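Local coordinates for YcgJ protein (PDB 1XXL) that probably transfers methyl groups from S-adenosylmethionine to an acceptor that is not known, at residues C19-A30 against F39-D50; P128-V137 against E207-T215. All coordinates share one frame; numbering follows the deposited sequence.

Contact 1: C19-A30 against F39-D50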
loop_
_atom_site.group_PDB
_atom_site.type_symbol
_atom_site.label_atom_id
_atom_site.label_comp_id
_atom_site.label_asym_id
_atom_site.label_seq_id
_atom_site.Cartn_x
_atom_site.Cartn_y
_atom_site.Cartn_z
ATOM N N CYS A 19 5.018 17.937 6.324
ATOM C CA CYS A 19 3.745 18.643 6.261
ATOM C C CYS A 19 3.842 20.131 6.616
ATOM O O CYS A 19 4.555 20.514 7.540
ATOM C CB CYS A 19 2.736 17.997 7.199
ATOM S SG CYS A 19 2.350 16.307 6.770
ATOM N N ARG A 20 3.114 20.942 5.854
ATOM C CA ARG A 20 2.914 22.357 6.152
ATOM C C ARG A 20 1.421 22.622 6.246
ATOM O O ARG A 20 0.615 21.951 5.582
ATOM C CB ARG A 20 3.553 23.230 5.074
ATOM C CG ARG A 20 5.077 23.254 5.140
ATOM C CD ARG A 20 5.692 23.746 3.838
ATOM N NE ARG A 20 6.050 25.178 3.813
ATOM C CZ ARG A 20 7.187 25.697 4.303
ATOM N NH1 ARG A 20 8.103 24.939 4.909
ATOM N NH2 ARG A 20 7.403 26.999 4.211
ATOM N N ALA A 21 1.060 23.633 7.034
ATOM C CA ALA A 21 -0.335 23.960 7.309
ATOM C C ALA A 21 -1.193 24.237 6.058
ATOM O O ALA A 21 -2.393 24.012 6.068
ATOM C CB ALA A 21 -0.410 25.161 8.290
ATOM N N GLU A 22 -0.579 24.707 4.982
ATOM C CA GLU A 22 -1.315 25.005 3.747
ATOM C C GLU A 22 -1.391 23.833 2.737
ATOM O O GLU A 22 -1.915 23.988 1.639
ATOM C CB GLU A 22 -0.727 26.244 3.068
ATOM C CG GLU A 22 0.665 26.066 2.442
ATOM C CD GLU A 22 1.820 26.240 3.418
ATOM O OE1 GLU A 22 2.984 26.250 2.927
ATOM O OE2 GLU A 22 1.577 26.367 4.650
ATOM N N HIS A 23 -0.882 22.666 3.114
ATOM C CA HIS A 23 -0.844 21.543 2.196
ATOM C C HIS A 23 -2.198 20.867 1.994
ATOM O O HIS A 23 -3.003 20.750 2.909
ATOM C CB HIS A 23 0.188 20.512 2.655
ATOM C CG HIS A 23 1.600 20.875 2.311
ATOM N ND1 HIS A 23 2.684 20.316 2.951
ATOM C CD2 HIS A 23 2.106 21.736 1.398
ATOM C CE1 HIS A 23 3.798 20.797 2.425
ATOM N NE2 HIS A 23 3.473 21.667 1.489
ATOM N N ARG A 24 -2.419 20.418 0.766
ATOM C CA ARG A 24 -3.567 19.599 0.401
ATOM C C ARG A 24 -3.069 18.187 0.099
ATOM O O ARG A 24 -2.119 18.008 -0.679
ATOM C CB ARG A 24 -4.271 20.213 -0.800
ATOM C CG ARG A 24 -4.782 21.618 -0.503
ATOM C CD ARG A 24 -5.798 22.067 -1.515
ATOM N NE ARG A 24 -6.200 23.470 -1.336
ATOM C CZ ARG A 24 -6.886 24.183 -2.240
ATOM N NH1 ARG A 24 -7.260 23.649 -3.412
ATOM N NH2 ARG A 24 -7.212 25.450 -1.973
ATOM N N VAL A 25 -3.699 17.200 0.730
ATOM C CA VAL A 25 -3.245 15.812 0.680
ATOM C C VAL A 25 -4.339 14.916 0.095
ATOM O O VAL A 25 -5.533 15.035 0.439
ATOM C CB VAL A 25 -2.886 15.287 2.114
ATOM C CG1 VAL A 25 -2.403 13.844 2.105
ATOM C CG2 VAL A 25 -1.868 16.181 2.775
ATOM N N LEU A 26 -3.918 13.993 -0.754
ATOM C CA LEU A 26 -4.789 12.965 -1.254
ATOM C C LEU A 26 -4.288 11.612 -0.755
ATOM O O LEU A 26 -3.094 11.288 -0.895
ATOM C CB LEU A 26 -4.814 12.998 -2.777
ATOM C CG LEU A 26 -5.481 11.842 -3.507
ATOM C CD1 LEU A 26 -6.951 11.782 -3.210
ATOM C CD2 LEU A 26 -5.244 11.953 -5.013
ATOM N N ASP A 27 -5.211 10.827 -0.208
ATOM C CA ASP A 27 -4.956 9.440 0.190
ATOM C C ASP A 27 -5.722 8.470 -0.710
ATOM O O ASP A 27 -6.966 8.459 -0.738
ATOM C CB ASP A 27 -5.360 9.199 1.646
ATOM C CG ASP A 27 -5.037 7.770 2.123
ATOM O OD1 ASP A 27 -3.986 7.183 1.709
ATOM O OD2 ASP A 27 -5.841 7.235 2.921
ATOM N N ILE A 28 -4.961 7.672 -1.447
ATOM C CA ILE A 28 -5.495 6.700 -2.370
ATOM C C ILE A 28 -5.633 5.339 -1.705
ATOM O O ILE A 28 -4.656 4.790 -1.194
ATOM C CB ILE A 28 -4.595 6.577 -3.591
ATOM C CG1 ILE A 28 -4.515 7.936 -4.281
ATOM C CG2 ILE A 28 -5.162 5.542 -4.533
ATOM C CD1 ILE A 28 -3.587 8.000 -5.442
ATOM N N GLY A 29 -6.838 4.788 -1.744
ATOM C CA GLY A 29 -7.176 3.560 -1.004
ATOM C C GLY A 29 -7.334 3.860 0.470
ATOM O O GLY A 29 -6.694 3.238 1.303
ATOM N N ALA A 30 -8.189 4.812 0.804
ATOM C CA ALA A 30 -8.228 5.365 2.147
ATOM C C ALA A 30 -8.730 4.421 3.262
ATOM O O ALA A 30 -8.534 4.715 4.448
ATOM C CB ALA A 30 -9.040 6.642 2.139
ATOM N N PHE A 39 -2.878 12.512 9.164
ATOM C CA PHE A 39 -2.298 13.697 8.538
ATOM C C PHE A 39 -2.992 14.978 8.946
ATOM O O PHE A 39 -2.385 16.051 8.890
ATOM C CB PHE A 39 -2.314 13.576 6.994
ATOM C CG PHE A 39 -1.086 12.912 6.423
ATOM C CD1 PHE A 39 -0.990 11.525 6.372
ATOM C CD2 PHE A 39 -0.018 13.675 5.954
ATOM C CE1 PHE A 39 0.166 10.899 5.858
ATOM C CE2 PHE A 39 1.125 13.057 5.421
ATOM C CZ PHE A 39 1.211 11.675 5.383
ATOM N N SER A 40 -4.259 14.858 9.346
ATOM C CA SER A 40 -5.160 16.010 9.508
ATOM C C SER A 40 -4.708 17.131 10.474
ATOM O O SER A 40 -4.947 18.287 10.183
ATOM C CB SER A 40 -6.579 15.540 9.877
ATOM O OG SER A 40 -6.638 15.045 11.198
ATOM N N PRO A 41 -4.042 16.801 11.604
ATOM C CA PRO A 41 -3.565 17.895 12.457
ATOM C C PRO A 41 -2.525 18.814 11.801
ATOM O O PRO A 41 -2.392 19.962 12.218
ATOM C CB PRO A 41 -2.945 17.159 13.666
ATOM C CG PRO A 41 -3.507 15.762 13.610
ATOM C CD PRO A 41 -3.693 15.479 12.170
ATOM N N TYR A 42 -1.832 18.320 10.765
ATOM C CA TYR A 42 -0.648 18.956 10.172
ATOM C C TYR A 42 -0.865 19.685 8.857
ATOM O O TYR A 42 0.011 20.396 8.408
ATOM C CB TYR A 42 0.417 17.889 9.906
ATOM C CG TYR A 42 0.706 17.041 11.095
ATOM C CD1 TYR A 42 1.442 17.549 12.159
ATOM C CD2 TYR A 42 0.230 15.748 11.183
ATOM C CE1 TYR A 42 1.692 16.783 13.287
ATOM C CE2 TYR A 42 0.485 14.975 12.290
ATOM C CZ TYR A 42 1.210 15.500 13.346
ATOM O OH TYR A 42 1.467 14.740 14.466
ATOM N N VAL A 43 -2.000 19.480 8.207
ATOM C CA VAL A 43 -2.208 20.026 6.871
ATOM C C VAL A 43 -3.555 20.732 6.807
ATOM O O VAL A 43 -4.357 20.619 7.711
ATOM C CB VAL A 43 -2.135 18.912 5.777
ATOM C CG1 VAL A 43 -0.729 18.233 5.755
ATOM C CG2 VAL A 43 -3.238 17.853 5.973
ATOM N N GLN A 44 -3.794 21.443 5.710
ATOM C CA GLN A 44 -5.041 22.149 5.500
ATOM C C GLN A 44 -6.225 21.219 5.251
ATOM O O GLN A 44 -7.334 21.435 5.751
ATOM C CB GLN A 44 -4.895 23.055 4.294
ATOM C CG GLN A 44 -6.068 23.966 4.076
ATOM C CD GLN A 44 -5.820 24.855 2.897
ATOM O OE1 GLN A 44 -6.089 24.476 1.764
ATOM N NE2 GLN A 44 -5.269 26.039 3.151
ATOM N N GLU A 45 -5.981 20.165 4.482
ATOM C CA GLU A 45 -7.059 19.356 3.975
ATOM C C GLU A 45 -6.549 18.002 3.499
ATOM O O GLU A 45 -5.527 17.924 2.800
ATOM C CB GLU A 45 -7.659 20.134 2.808
ATOM C CG GLU A 45 -8.741 19.462 2.055
ATOM C CD GLU A 45 -9.191 20.294 0.842
ATOM O OE1 GLU A 45 -9.997 19.766 0.044
ATOM O OE2 GLU A 45 -8.752 21.474 0.694
ATOM N N CYS A 46 -7.281 16.956 3.877
ATOM C CA CYS A 46 -7.051 15.609 3.368
ATOM C C CYS A 46 -8.281 15.102 2.635
ATOM O O CYS A 46 -9.397 15.215 3.134
ATOM C CB CYS A 46 -6.787 14.668 4.515
ATOM S SG CYS A 46 -5.395 15.096 5.449
ATOM N N ILE A 47 -8.069 14.562 1.445
ATOM C CA ILE A 47 -9.120 13.920 0.675
ATOM C C ILE A 47 -8.746 12.462 0.517
ATOM O O ILE A 47 -7.629 12.157 0.125
ATOM C CB ILE A 47 -9.290 14.576 -0.679
ATOM C CG1 ILE A 47 -9.794 15.999 -0.488
ATOM C CG2 ILE A 47 -10.278 13.789 -1.531
ATOM C CD1 ILE A 47 -9.949 16.745 -1.788
ATOM N N GLY A 48 -9.668 11.567 0.853
ATOM C CA GLY A 48 -9.460 10.133 0.693
ATOM C C GLY A 48 -10.321 9.591 -0.425
ATOM O O GLY A 48 -11.475 9.992 -0.566
ATOM N N VAL A 49 -9.773 8.713 -1.253
ATOM C CA VAL A 49 -10.602 7.962 -2.197
ATOM C C VAL A 49 -10.508 6.482 -1.883
ATOM O O VAL A 49 -9.417 5.969 -1.597
ATOM C CB VAL A 49 -10.270 8.240 -3.699
ATOM C CG1 VAL A 49 -10.458 9.713 -4.022
ATOM C CG2 VAL A 49 -8.876 7.844 -4.035
ATOM N N ASP A 50 -11.661 5.810 -1.894
ATOM C CA ASP A 50 -11.710 4.368 -1.744
ATOM C C ASP A 50 -12.692 3.777 -2.770
ATOM O O ASP A 50 -13.664 4.418 -3.177
ATOM C CB ASP A 50 -12.054 3.950 -0.301
ATOM C CG ASP A 50 -11.682 2.468 -0.012
ATOM O OD1 ASP A 50 -10.579 2.215 0.565
ATOM O OD2 ASP A 50 -12.465 1.558 -0.413
#
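Val25 and Cys46, like Arg24 and Glu45, Leu26 and Ile47, Asp27 and Gly48, and Ile28 and Val49, pair as neighbours in parallel strands 24-28 and 45-50, whose axes come within 4.6 Å at 19°. These are the two strands of a beta-alpha-beta unit crossed over by helix 34-39, the Rossmann-type opening of the methyltransferase fold. Backbone bonds alternate from strand to strand: Val25 N donates to Glu45 O, Val25 O accepts from Ile47 N at 2.8 Å, and Asp27 repeats the pattern with Ile47 O and Val49 N.

On one face Leu26 sends CD1 across to Ile47 O (3.4 Å) and to CG1 of Val49. Further back on that face Arg24 runs out extended from CG to NE, alongside Gln44, whose chain is extended as well (chi1 -173°). NE therefore meets Gln44 OE1 at 3.3 Å, nearly in line with the amide C=O, while Glu45 OE2 sits 3.8 Å from the same NE but off the flat of the guanidinium, so no N-H aims at it and the long salt bridge is electrostatic only.

The other face is apolar near the start of the strands. Val25 CG2 lies 3.8 Å from Val43 CG1, the two valines crossing at about a right angle, and Cys19 SG approaches the Phe39 ring obliquely, 3.6 Å from CD2. Asp27 points to this face too, its OD1 bonded to Thr92 of the next strand.

At the far end lie Gly29, which binds S-adenosylmethionine, and Asp50, which probably does. Asp50 OD1 takes the Gly31 amide and OD2 that of Thr52, while Val49 O accepts from Ala30 N at 2.9 Å, the donor standing above the carbonyl plane.

Contact 2: P128-V137 against E207-T215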
loop_
_atom_site.group_PDB
_atom_site.type_symbol
_atom_site.label_atom_id
_atom_site.label_comp_id
_atom_site.label_asym_id
_atom_site.label_seq_id
_atom_site.Cartn_x
_atom_site.Cartn_y
_atom_site.Cartn_z
ATOM N N PRO A 128 10.409 -9.547 -4.617
ATOM C CA PRO A 128 11.833 -9.577 -4.886
ATOM C C PRO A 128 12.107 -9.580 -6.397
ATOM O O PRO A 128 11.219 -9.903 -7.201
ATOM C CB PRO A 128 12.290 -10.881 -4.220
ATOM C CG PRO A 128 11.284 -11.141 -3.180
ATOM C CD PRO A 128 9.990 -10.666 -3.767
ATOM N N GLU A 129 13.314 -9.193 -6.763
ATOM C CA GLU A 129 13.720 -9.134 -8.168
ATOM C C GLU A 129 13.680 -10.513 -8.839
ATOM O O GLU A 129 13.235 -10.630 -9.983
ATOM C CB GLU A 129 15.116 -8.518 -8.274
ATOM C CG GLU A 129 15.152 -7.026 -7.929
ATOM C CD GLU A 129 14.242 -6.188 -8.843
ATOM O OE1 GLU A 129 13.361 -5.455 -8.331
ATOM O OE2 GLU A 129 14.403 -6.284 -10.080
ATOM N N ASP A 130 14.100 -11.545 -8.108
ATOM C CA ASP A 130 14.096 -12.940 -8.608
ATOM C C ASP A 130 12.679 -13.374 -8.928
ATOM O O ASP A 130 11.845 -13.421 -8.028
ATOM C CB ASP A 130 14.708 -13.884 -7.562
ATOM C CG ASP A 130 14.695 -15.384 -8.002
ATOM O OD1 ASP A 130 15.170 -16.191 -7.195
ATOM O OD2 ASP A 130 14.230 -15.740 -9.124
ATOM N N PRO A 131 12.393 -13.678 -10.215
ATOM C CA PRO A 131 11.020 -13.944 -10.612
ATOM C C PRO A 131 10.350 -15.073 -9.872
ATOM O O PRO A 131 9.151 -15.040 -9.728
ATOM C CB PRO A 131 11.137 -14.297 -12.106
ATOM C CG PRO A 131 12.468 -13.785 -12.510
ATOM C CD PRO A 131 13.325 -13.796 -11.357
ATOM N N VAL A 132 11.115 -16.058 -9.429
ATOM C CA VAL A 132 10.572 -17.215 -8.696
ATOM C C VAL A 132 10.107 -16.821 -7.283
ATOM O O VAL A 132 9.124 -17.364 -6.767
ATOM C CB VAL A 132 11.606 -18.386 -8.659
ATOM C CG1 VAL A 132 11.061 -19.568 -7.947
ATOM C CG2 VAL A 132 11.917 -18.846 -10.097
ATOM N N LEU A 133 10.786 -15.853 -6.682
ATOM C CA LEU A 133 10.387 -15.336 -5.370
ATOM C C LEU A 133 9.227 -14.347 -5.528
ATOM O O LEU A 133 8.315 -14.318 -4.702
ATOM C CB LEU A 133 11.564 -14.682 -4.670
ATOM C CG LEU A 133 12.754 -15.607 -4.402
ATOM C CD1 LEU A 133 13.869 -14.837 -3.768
ATOM C CD2 LEU A 133 12.385 -16.798 -3.547
ATOM N N ASP A 134 9.302 -13.540 -6.589
ATOM C CA ASP A 134 8.203 -12.663 -7.027
ATOM C C ASP A 134 6.880 -13.459 -7.106
ATOM O O ASP A 134 5.862 -13.140 -6.478
ATOM C CB ASP A 134 8.589 -12.097 -8.386
ATOM C CG ASP A 134 7.543 -11.212 -8.989
ATOM O OD1 ASP A 134 7.963 -10.236 -9.664
ATOM O OD2 ASP A 134 6.332 -11.462 -8.804
ATOM N N GLU A 135 6.932 -14.523 -7.876
ATOM C CA GLU A 135 5.812 -15.436 -8.051
ATOM C C GLU A 135 5.354 -16.109 -6.720
ATOM O O GLU A 135 4.161 -16.229 -6.447
ATOM C CB GLU A 135 6.309 -16.434 -9.078
ATOM C CG GLU A 135 5.463 -17.527 -9.537
ATOM C CD GLU A 135 6.193 -18.285 -10.673
ATOM O OE1 GLU A 135 5.952 -19.510 -10.826
ATOM O OE2 GLU A 135 7.037 -17.647 -11.388
ATOM N N PHE A 136 6.302 -16.502 -5.878
ATOM C CA PHE A 136 5.979 -17.185 -4.618
ATOM C C PHE A 136 5.120 -16.303 -3.718
ATOM O O PHE A 136 4.071 -16.720 -3.218
ATOM C CB PHE A 136 7.261 -17.573 -3.880
ATOM C CG PHE A 136 7.013 -18.232 -2.568
ATOM C CD1 PHE A 136 6.932 -17.482 -1.394
ATOM C CD2 PHE A 136 6.849 -19.607 -2.493
ATOM C CE1 PHE A 136 6.687 -18.105 -0.184
ATOM C CE2 PHE A 136 6.616 -20.217 -1.288
ATOM C CZ PHE A 136 6.529 -19.469 -0.141
ATOM N N VAL A 137 5.573 -15.070 -3.537
ATOM C CA VAL A 137 4.899 -14.148 -2.657
ATOM C C VAL A 137 3.593 -13.636 -3.247
ATOM O O VAL A 137 2.633 -13.452 -2.510
ATOM C CB VAL A 137 5.825 -13.002 -2.178
ATOM C CG1 VAL A 137 6.180 -12.013 -3.298
ATOM C CG2 VAL A 137 5.187 -12.288 -0.965
ATOM N N GLU A 207 15.608 -20.720 -0.820
ATOM C CA GLU A 207 15.718 -19.286 -1.054
ATOM C C GLU A 207 14.444 -18.549 -0.570
ATOM O O GLU A 207 14.553 -17.480 0.012
ATOM C CB GLU A 207 15.981 -18.980 -2.534
ATOM C CG GLU A 207 17.064 -19.851 -3.202
ATOM C CD GLU A 207 16.524 -21.233 -3.616
ATOM O OE1 GLU A 207 15.515 -21.295 -4.361
ATOM O OE2 GLU A 207 17.076 -22.256 -3.165
ATOM N N ALA A 208 13.261 -19.115 -0.818
ATOM C CA ALA A 208 11.998 -18.528 -0.358
ATOM C C ALA A 208 11.878 -18.548 1.179
ATOM O O ALA A 208 11.418 -17.579 1.813
ATOM C CB ALA A 208 10.813 -19.244 -0.995
ATOM N N ARG A 209 12.294 -19.663 1.766
ATOM C CA ARG A 209 12.322 -19.804 3.209
ATOM C C ARG A 209 13.226 -18.766 3.890
ATOM O O ARG A 209 12.894 -18.253 4.962
ATOM C CB ARG A 209 12.781 -21.206 3.563
ATOM C CG ARG A 209 11.714 -22.264 3.409
ATOM C CD ARG A 209 12.373 -23.638 3.277
ATOM N NE ARG A 209 11.842 -24.630 4.211
ATOM C CZ ARG A 209 10.745 -25.377 4.019
ATOM N NH1 ARG A 209 10.037 -25.285 2.902
ATOM N NH2 ARG A 209 10.367 -26.248 4.967
ATOM N N ASP A 210 14.373 -18.477 3.267
ATOM C CA ASP A 210 15.303 -17.445 3.744
ATOM C C ASP A 210 14.727 -16.044 3.520
ATOM O O ASP A 210 14.634 -15.246 4.436
ATOM C CB ASP A 210 16.657 -17.613 3.017
ATOM C CG ASP A 210 17.727 -16.584 3.467
ATOM O OD1 ASP A 210 17.822 -16.280 4.695
ATOM O OD2 ASP A 210 18.486 -16.084 2.580
ATOM N N THR A 211 14.323 -15.751 2.293
ATOM C CA THR A 211 13.838 -14.427 1.939
ATOM C C THR A 211 12.605 -14.036 2.744
ATOM O O THR A 211 12.490 -12.905 3.187
ATOM C CB THR A 211 13.497 -14.357 0.432
ATOM O OG1 THR A 211 14.694 -14.585 -0.331
ATOM C CG2 THR A 211 12.916 -12.997 0.056
ATOM N N PHE A 212 11.676 -14.968 2.923
ATOM C CA PHE A 212 10.400 -14.656 3.578
ATOM C C PHE A 212 10.312 -15.175 5.023
ATOM O O PHE A 212 9.226 -15.252 5.575
ATOM C CB PHE A 212 9.208 -15.138 2.721
ATOM C CG PHE A 212 9.187 -14.534 1.340
ATOM C CD1 PHE A 212 8.931 -13.188 1.168
ATOM C CD2 PHE A 212 9.483 -15.301 0.214
ATOM C CE1 PHE A 212 8.926 -12.632 -0.084
ATOM C CE2 PHE A 212 9.489 -14.735 -1.043
ATOM C CZ PHE A 212 9.207 -13.410 -1.191
ATOM N N CYS A 213 11.458 -15.532 5.612
ATOM C CA CYS A 213 11.563 -15.831 7.037
ATOM C C CYS A 213 10.478 -16.793 7.504
ATOM O O CYS A 213 9.774 -16.535 8.475
ATOM C CB CYS A 213 11.475 -14.548 7.838
ATOM S SG CYS A 213 12.656 -13.295 7.329
ATOM N N ILE A 214 10.354 -17.912 6.808
ATOM C CA ILE A 214 9.267 -18.848 7.043
ATOM C C ILE A 214 9.549 -19.693 8.277
ATOM O O ILE A 214 10.580 -20.370 8.373
ATOM C CB ILE A 214 9.008 -19.727 5.800
ATOM C CG1 ILE A 214 8.549 -18.859 4.640
ATOM C CG2 ILE A 214 7.915 -20.780 6.066
ATOM C CD1 ILE A 214 8.370 -19.658 3.291
ATOM N N THR A 215 8.635 -19.627 9.237
ATOM C CA THR A 215 8.730 -20.423 10.457
ATOM C C THR A 215 7.509 -21.358 10.517
ATOM O O THR A 215 6.381 -20.907 10.332
ATOM C CB THR A 215 8.826 -19.522 11.714
ATOM O OG1 THR A 215 10.019 -18.722 11.632
ATOM C CG2 THR A 215 8.903 -20.365 12.992
HETATM O O HOH W 1 15.233 -18.561 -6.190
#
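A chi1 of 178° swings the Phe136 ring alongside that of Phe212, whose own CG is anti to the carbonyl carbon (chi1 -58°). The two side chains run in opposite directions, their rings near parallel (19°) but displaced, with centroids 5.6 Å apart and little overlap; the touch is CD1 of Phe136 against CD2 of Phe212. What lies over the Phe136 face is Ala208 CB, a CH-pi contact 4.1 Å from the centroid and almost on the ring normal. Ile214 CD1 meets CZ of the same ring.

The far end of Phe212 is wedged among helix 131-144 and the loop before it: CZ is 3.5 Å from Val137 CB and 3.7 Å from Pro128 CG, while Thr211 CG2 lies over the centre of one face. With an alanine here, Val137 CB and Pro128 CG would probably lose their shared partner and a gap would open beside Phe136.

Leu133 splits its methyls, CD2 against Ala208 CA and CD1 tip to tip with Thr211 OG1 (3.5 Å). That hydroxyl donates back to Glu207 O, which also takes Thr211 N from the opposite face of its plane. Asp130 caps helix 131-144 through Val132 N, and a water donates to Asp130 OD1 and, weakly, to Glu207 OE1, which is also hydrogen-bonded to Ser205 OG. No direct hydrogen bond crosses, so the two segments are held mainly by apolar packing.

How the contacts relate
Contact 1 and contact 2 lie on opposite sides of the chain's centre, about 35 Å between centres and about 19 Å between nearest atoms, and share no segment. Both are partly buried. Contact 1 joins neighbouring strands of the central sheet: regular backbone bonding does the work, with charged groups at one end and the cofactor site at the other. Contact 2 is far from that site and brings together helices far apart in sequence, through rings and methyl groups, with one water, weakly held on one side, as a polar bridge. The large sheet relates them indirectly: strand 24-28 pairs with 88-94, then 118-125, then 222-236, the strand that Val137 and Phe212 of contact 2 meet.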